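ABC-type metal ion transport system, periplasmic component (Vibrio vulnificus, PDB 3K2D) activates Toll-like receptor 2 as an immunogenic lipoprotein, binds methionine, and probably serves as the substrate-binding component of an ABC importer. Local coordinates at residues 77-82 against 206-211; 56-61 against 214-219. The protein carries 4 engineered substitutions. All blocks are in the same frame, centred on the assembly; numbering follows the deposited sequence.

Contact 1: 77-82 against 206-211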
loop_
_atom_site.group_PDB
_atom_site.type_symbol
_atom_site.label_atom_id
_atom_site.label_comp_id
_atom_site.label_asym_id
_atom_site.label_seq_id
_atom_site.Cartn_x
_atom_site.Cartn_y
_atom_site.Cartn_z
ATOM N N LYS A 77 16.591 9.920 3.542
ATOM C CA LYS A 77 17.625 9.690 2.507
ATOM C C LYS A 77 17.499 8.310 1.836
ATOM O O LYS A 77 18.291 7.405 2.079
ATOM C CB LYS A 77 19.035 9.815 3.108
ATOM C CG LYS A 77 19.206 11.001 4.031
ATOM C CD LYS A 77 20.387 11.885 3.646
ATOM C CE LYS A 77 21.704 11.140 3.748
ATOM N NZ LYS A 77 22.862 12.065 3.561
ATOM N N LEU A 78 16.505 8.167 0.971
ATOM C CA LEU A 78 16.269 6.906 0.295
ATOM C C LEU A 78 16.126 7.161 -1.188
ATOM O O LEU A 78 15.896 8.289 -1.604
ATOM C CB LEU A 78 14.989 6.277 0.841
ATOM C CG LEU A 78 14.966 6.224 2.368
ATOM C CD1 LEU A 78 13.586 5.799 2.864
ATOM C CD2 LEU A 78 16.045 5.271 2.851
ATOM N N THR A 79 16.253 6.116 -1.991
ATOM C CA THR A 79 16.119 6.280 -3.423
ATOM C C THR A 79 15.275 5.155 -3.989
ATOM O O THR A 79 15.422 3.998 -3.582
ATOM C CB THR A 79 17.495 6.253 -4.129
ATOM O OG1 THR A 79 18.377 7.185 -3.499
ATOM C CG2 THR A 79 17.354 6.636 -5.585
ATOM N N ILE A 80 14.389 5.488 -4.922
ATOM C CA ILE A 80 13.564 4.473 -5.545
ATOM C C ILE A 80 14.455 3.590 -6.430
ATOM O O ILE A 80 15.289 4.094 -7.190
ATOM C CB ILE A 80 12.453 5.113 -6.392
ATOM C CG1 ILE A 80 11.494 5.888 -5.475
ATOM C CG2 ILE A 80 11.703 4.034 -7.169
ATOM C CD1 ILE A 80 10.410 6.692 -6.210
ATOM N N ALA A 81 14.285 2.274 -6.320
ATOM C CA ALA A 81 15.074 1.324 -7.106
ATOM C C ALA A 81 14.304 0.786 -8.320
ATOM O O ALA A 81 14.904 0.463 -9.349
ATOM C CB ALA A 81 15.517 0.178 -6.222
ATOM N N GLY A 82 12.980 0.692 -8.189
ATOM C CA GLY A 82 12.140 0.202 -9.269
ATOM C C GLY A 82 10.673 0.099 -8.874
ATOM O O GLY A 82 10.342 0.038 -7.687
ATOM N N ALA A 206 15.470 1.569 -1.678
ATOM C CA ALA A 206 16.714 1.236 -1.015
ATOM C C ALA A 206 17.296 2.530 -0.465
ATOM O O ALA A 206 16.722 3.609 -0.656
ATOM C CB ALA A 206 17.675 0.604 -2.013
ATOM N N ARG A 207 18.421 2.433 0.235
ATOM C CA ARG A 207 19.051 3.640 0.742
ATOM C C ARG A 207 19.652 4.384 -0.437
ATOM O O ARG A 207 19.839 3.830 -1.519
ATOM C CB ARG A 207 20.145 3.323 1.755
ATOM C CG ARG A 207 19.614 2.983 3.131
ATOM C CD ARG A 207 20.733 2.941 4.136
ATOM N NE ARG A 207 21.652 1.841 3.872
ATOM C CZ ARG A 207 21.350 0.566 4.079
ATOM N NH1 ARG A 207 20.157 0.240 4.549
ATOM N NH2 ARG A 207 22.238 -0.380 3.830
ATOM N N GLN A 208 19.941 5.652 -0.208
ATOM C CA GLN A 208 20.528 6.534 -1.203
ATOM C C GLN A 208 21.951 6.066 -1.540
ATOM O O GLN A 208 22.404 6.190 -2.679
ATOM C CB GLN A 208 20.539 7.930 -0.601
ATOM C CG GLN A 208 20.785 9.085 -1.514
ATOM C CD GLN A 208 20.368 10.381 -0.841
ATOM O OE1 GLN A 208 19.172 10.677 -0.722
ATOM N NE2 GLN A 208 21.348 11.146 -0.367
ATOM N N ASP A 209 22.641 5.507 -0.547
ATOM C CA ASP A 209 24.008 5.038 -0.734
ATOM C C ASP A 209 24.176 3.574 -1.114
ATOM O O ASP A 209 25.298 3.087 -1.173
ATOM C CB ASP A 209 24.850 5.313 0.514
ATOM C CG ASP A 209 24.321 4.600 1.754
ATOM O OD1 ASP A 209 23.498 3.669 1.625
ATOM O OD2 ASP A 209 24.741 4.966 2.871
ATOM N N ASN A 210 23.094 2.855 -1.371
ATOM C CA ASN A 210 23.258 1.459 -1.757
ATOM C C ASN A 210 22.421 1.081 -2.964
ATOM O O ASN A 210 22.492 -0.047 -3.447
ATOM C CB ASN A 210 22.915 0.524 -0.587
ATOM C CG ASN A 210 21.430 0.507 -0.259
ATOM O OD1 ASN A 210 20.961 -0.362 0.466
ATOM N ND2 ASN A 210 20.688 1.475 -0.785
ATOM N N VAL A 211 21.627 2.028 -3.449
ATOM C CA VAL A 211 20.748 1.782 -4.586
ATOM C C VAL A 211 21.483 1.307 -5.840
ATOM O O VAL A 211 20.918 0.568 -6.647
ATOM C CB VAL A 211 19.917 3.055 -4.920
ATOM C CG1 VAL A 211 20.818 4.146 -5.524
ATOM C CG2 VAL A 211 18.767 2.698 -5.845
#

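Contact 2: 56-61 against 214-219. Engineered in segment 56-61: M58 (natural residue Ile). With MET (methionine), chain C.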
loop_
_atom_site.group_PDB
_atom_site.type_symbol
_atom_site.label_atom_id
_atom_site.label_comp_id
_atom_site.label_asym_id
_atom_site.label_seq_id
_atom_site.Cartn_x
_atom_site.Cartn_y
_atom_site.Cartn_z
ATOM N N ILE A 56 17.716 -3.285 7.416
ATOM C CA ILE A 56 17.397 -4.025 6.197
ATOM C C ILE A 56 18.052 -3.297 5.027
ATOM O O ILE A 56 18.348 -2.106 5.119
ATOM C CB ILE A 56 15.871 -4.151 5.938
ATOM C CG1 ILE A 56 15.208 -2.769 5.952
ATOM C CG2 ILE A 56 15.244 -5.089 6.953
ATOM C CD1 ILE A 56 13.709 -2.808 5.651
ATOM N N ASP A 57 18.276 -4.010 3.929
ATOM C CA ASP A 57 18.940 -3.431 2.768
ATOM C C ASP A 57 17.977 -2.782 1.787
ATOM O O ASP A 57 18.396 -1.996 0.940
ATOM C CB ASP A 57 19.771 -4.513 2.068
ATOM C CG ASP A 57 20.861 -5.093 2.968
ATOM O OD1 ASP A 57 21.953 -4.487 3.069
ATOM O OD2 ASP A 57 20.625 -6.155 3.588
ATOM N N MET A 58 16.693 -3.115 1.895
ATOM C CA MET A 58 15.664 -2.541 1.022
ATOM C C MET A 58 14.264 -2.961 1.474
ATOM O O MET A 58 14.119 -3.851 2.317
ATOM C CB MET A 58 15.900 -2.951 -0.455
ATOM C CG MET A 58 15.767 -4.458 -0.804
ATOM S SD MET A 58 16.221 -4.943 -2.505
ATOM C CE MET A 58 17.718 -5.362 -2.236
ATOM N N ASN A 59 13.236 -2.290 0.954
ATOM C CA ASN A 59 11.859 -2.657 1.282
ATOM C C ASN A 59 10.962 -2.513 0.064
ATOM O O ASN A 59 11.302 -1.826 -0.902
ATOM C CB ASN A 59 11.290 -1.830 2.447
ATOM C CG ASN A 59 11.235 -0.333 2.157
ATOM O OD1 ASN A 59 10.771 0.106 1.102
ATOM N ND2 ASN A 59 11.692 0.459 3.117
ATOM N N ALA A 60 9.818 -3.180 0.113
ATOM C CA ALA A 60 8.862 -3.135 -0.982
ATOM C C ALA A 60 7.469 -3.091 -0.377
ATOM O O ALA A 60 6.899 -4.136 -0.061
ATOM C CB ALA A 60 9.025 -4.373 -1.865
ATOM N N PHE A 61 6.914 -1.888 -0.227
ATOM C CA PHE A 61 5.594 -1.752 0.384
ATOM C C PHE A 61 4.886 -0.403 0.152
ATOM O O PHE A 61 3.701 -0.269 0.452
ATOM C CB PHE A 61 5.732 -1.940 1.894
ATOM C CG PHE A 61 6.298 -0.730 2.585
ATOM C CD1 PHE A 61 7.609 -0.336 2.358
ATOM C CD2 PHE A 61 5.488 0.075 3.383
ATOM C CE1 PHE A 61 8.107 0.846 2.907
ATOM C CE2 PHE A 61 5.974 1.255 3.936
ATOM C CZ PHE A 61 7.290 1.645 3.695
ATOM N N GLU A 214 24.248 -4.207 -7.218
ATOM C CA GLU A 214 23.523 -5.229 -7.974
ATOM C C GLU A 214 22.529 -6.014 -7.124
ATOM O O GLU A 214 21.553 -6.546 -7.643
ATOM C CB GLU A 214 24.493 -6.194 -8.669
ATOM C CG GLU A 214 25.021 -5.663 -10.003
ATOM C CD GLU A 214 25.515 -6.770 -10.944
ATOM O OE1 GLU A 214 24.680 -7.599 -11.377
ATOM O OE2 GLU A 214 26.736 -6.813 -11.252
ATOM N N ASN A 215 22.770 -6.066 -5.819
ATOM C CA ASN A 215 21.887 -6.777 -4.899
ATOM C C ASN A 215 20.504 -6.156 -4.990
ATOM O O ASN A 215 19.504 -6.852 -5.152
ATOM C CB ASN A 215 22.422 -6.662 -3.469
ATOM C CG ASN A 215 23.911 -6.960 -3.387
ATOM O OD1 ASN A 215 24.369 -8.029 -3.812
ATOM N ND2 ASN A 215 24.681 -6.007 -2.851
ATOM N N VAL A 216 20.456 -4.835 -4.885
ATOM C CA VAL A 216 19.202 -4.119 -4.979
ATOM C C VAL A 216 18.654 -4.250 -6.392
ATOM O O VAL A 216 17.531 -4.714 -6.585
ATOM C CB VAL A 216 19.388 -2.636 -4.636
ATOM C CG1 VAL A 216 18.065 -1.896 -4.781
ATOM C CG2 VAL A 216 19.917 -2.510 -3.210
ATOM N N GLN A 217 19.452 -3.857 -7.381
ATOM C CA GLN A 217 19.016 -3.940 -8.766
ATOM C C GLN A 217 18.511 -5.337 -9.153
ATOM O O GLN A 217 17.479 -5.460 -9.816
ATOM C CB GLN A 217 20.148 -3.546 -9.723
ATOM C CG GLN A 217 20.656 -2.119 -9.633
ATOM C CD GLN A 217 19.573 -1.081 -9.851
ATOM O OE1 GLN A 217 18.814 -1.147 -10.822
ATOM N NE2 GLN A 217 19.502 -0.102 -8.946
ATOM N N ASN A 218 19.223 -6.392 -8.762
ATOM C CA ASN A 218 18.791 -7.740 -9.140
ATOM C C ASN A 218 17.465 -8.148 -8.532
ATOM O O ASN A 218 16.659 -8.786 -9.187
ATOM C CB ASN A 218 19.857 -8.792 -8.797
ATOM C CG ASN A 218 21.050 -8.736 -9.733
ATOM O OD1 ASN A 218 20.930 -8.293 -10.873
ATOM N ND2 ASN A 218 22.199 -9.198 -9.264
ATOM N N PHE A 219 17.234 -7.788 -7.277
ATOM C CA PHE A 219 15.973 -8.135 -6.647
ATOM C C PHE A 219 14.829 -7.447 -7.396
ATOM O O PHE A 219 13.772 -8.040 -7.597
ATOM C CB PHE A 219 15.958 -7.712 -5.179
ATOM C CG PHE A 219 14.693 -8.076 -4.476
ATOM C CD1 PHE A 219 14.435 -9.391 -4.128
ATOM C CD2 PHE A 219 13.714 -7.120 -4.241
ATOM C CE1 PHE A 219 13.217 -9.743 -3.561
ATOM C CE2 PHE A 219 12.500 -7.466 -3.677
ATOM C CZ PHE A 219 12.250 -8.776 -3.338
HETATM N N MET C . 0.345 -0.832 -0.598
HETATM C CA MET C . -0.507 0.407 -0.423
HETATM C C MET C . -1.410 0.498 -1.602
HETATM O O MET C . -0.941 0.266 -2.750
HETATM C CB MET C . 0.271 1.707 -0.411
HETATM C CG MET C . 1.209 1.846 0.702
HETATM S SD MET C . 1.675 3.524 0.943
HETATM C CE MET C . 2.688 3.070 2.303
HETATM O OXT MET C . -2.591 0.828 -1.415
#

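Contact 1: 77-82 against 206-211
T79 and A206 form the hydrogen-bonded pair of an antiparallel edge: strand 78-83 closes one side of the mixed five-stranded sheet in this lobe of the periplasmic-binding-protein fold, and strand 202-207 is its neighbour. The backbone bonds come first. T79 N gives to A206 O at 2.9 Å, and A206 N returns the bond to T79 O at 3.1 Å. Q208 N reaches K77 O in a weak bond of 3.3 Å just where the second strand ends. Between these comes the non-hydrogen-bonded pair L78 and R207. There the side chains diverge: L78 turns to helices 47-53 and 64-74, while R207 NH1 is bound by L51 O. Beyond T79 the strand makes a classic beta bulge, with A81 and G82 both opposite I204.

The apolar packing falls on the face that carries T79 and A206. V211, from the turn after the strand, sets its CB 4.1 Å from T79 CB, the two side chains crossing at about a right angle. Its CG2, anti to the backbone N, comes to 4.1 Å from A81 CB.

A third group, at the exposed end, is van der Waals contact that involves polar atoms. The extended Q208 side chain lies obliquely across K77, its OE1 3.9 Å from K77 CB, while Q208 CG packs 3.7 Å from T79 OG1.

Contact 2: 56-61 against 214-219
N215 O has two neighbours of different kinds: F219 N, its helical hydrogen-bond donor at 3.2 Å, and the methyl CE of M58, which packs against it across the contact at 3.7 Å. This is helix-on-sheet packing in an alpha/beta lobe of the periplasmic-binding-protein fold. The axes of helix 214-219 and strand 58-61 come within 10.4 Å, with N-to-C directions only 23° apart.

M58, an engineered residue where the natural sequence has Ile, supplies most of the strand's share of the contact. Its CB points at the helix, and the chain stays extended at chi2 before bending at SD (chi3 95°), which brings CE over the backbone of V216, 3.4 Å from its CA. The same methyl also touches CG2 of the V216 side chain. The sulfur meets F219 in an oblique Met-aromatic contact, 4.7 Å from SD to the ring centroid and 52° off the ring normal. V10 and I204, from the strands flanking M58, add to this buried apolar layer; I204 touches F219 as well.

N59 points away from the helix, and its ND2 donates to N48 OD1 of helix 47-53. At the far end of the segment the strand enters the methionine pocket, where F61 O lies 3.3 Å from CG of the bound methionine and F61 CE2 is 4.1 Å from the ligand's CE.

How the contacts relate
From the N terminus, the chain lays down strands 8-13 and 36-41 with their helices, then strand 58-63, helix 64-74 and edge strand 78-83, before leaving to build the second five-stranded sheet. It returns along strand 202-207, whose end closes contact 1, and after a short turn enters helix 214-223, which closes contact 2 by packing back on strand 58-63. The loop of contact 1 therefore lies wholly within that of contact 2. Strand 202-207 pairs with both 58-63 and 78-83 and leads by that turn into the helix, so edge strand, neighbour and helix are joined. Two probable hydrogen bonds join the contacts directly: R207 NH1 to I56 O, and Q217 NE2 to V211 O.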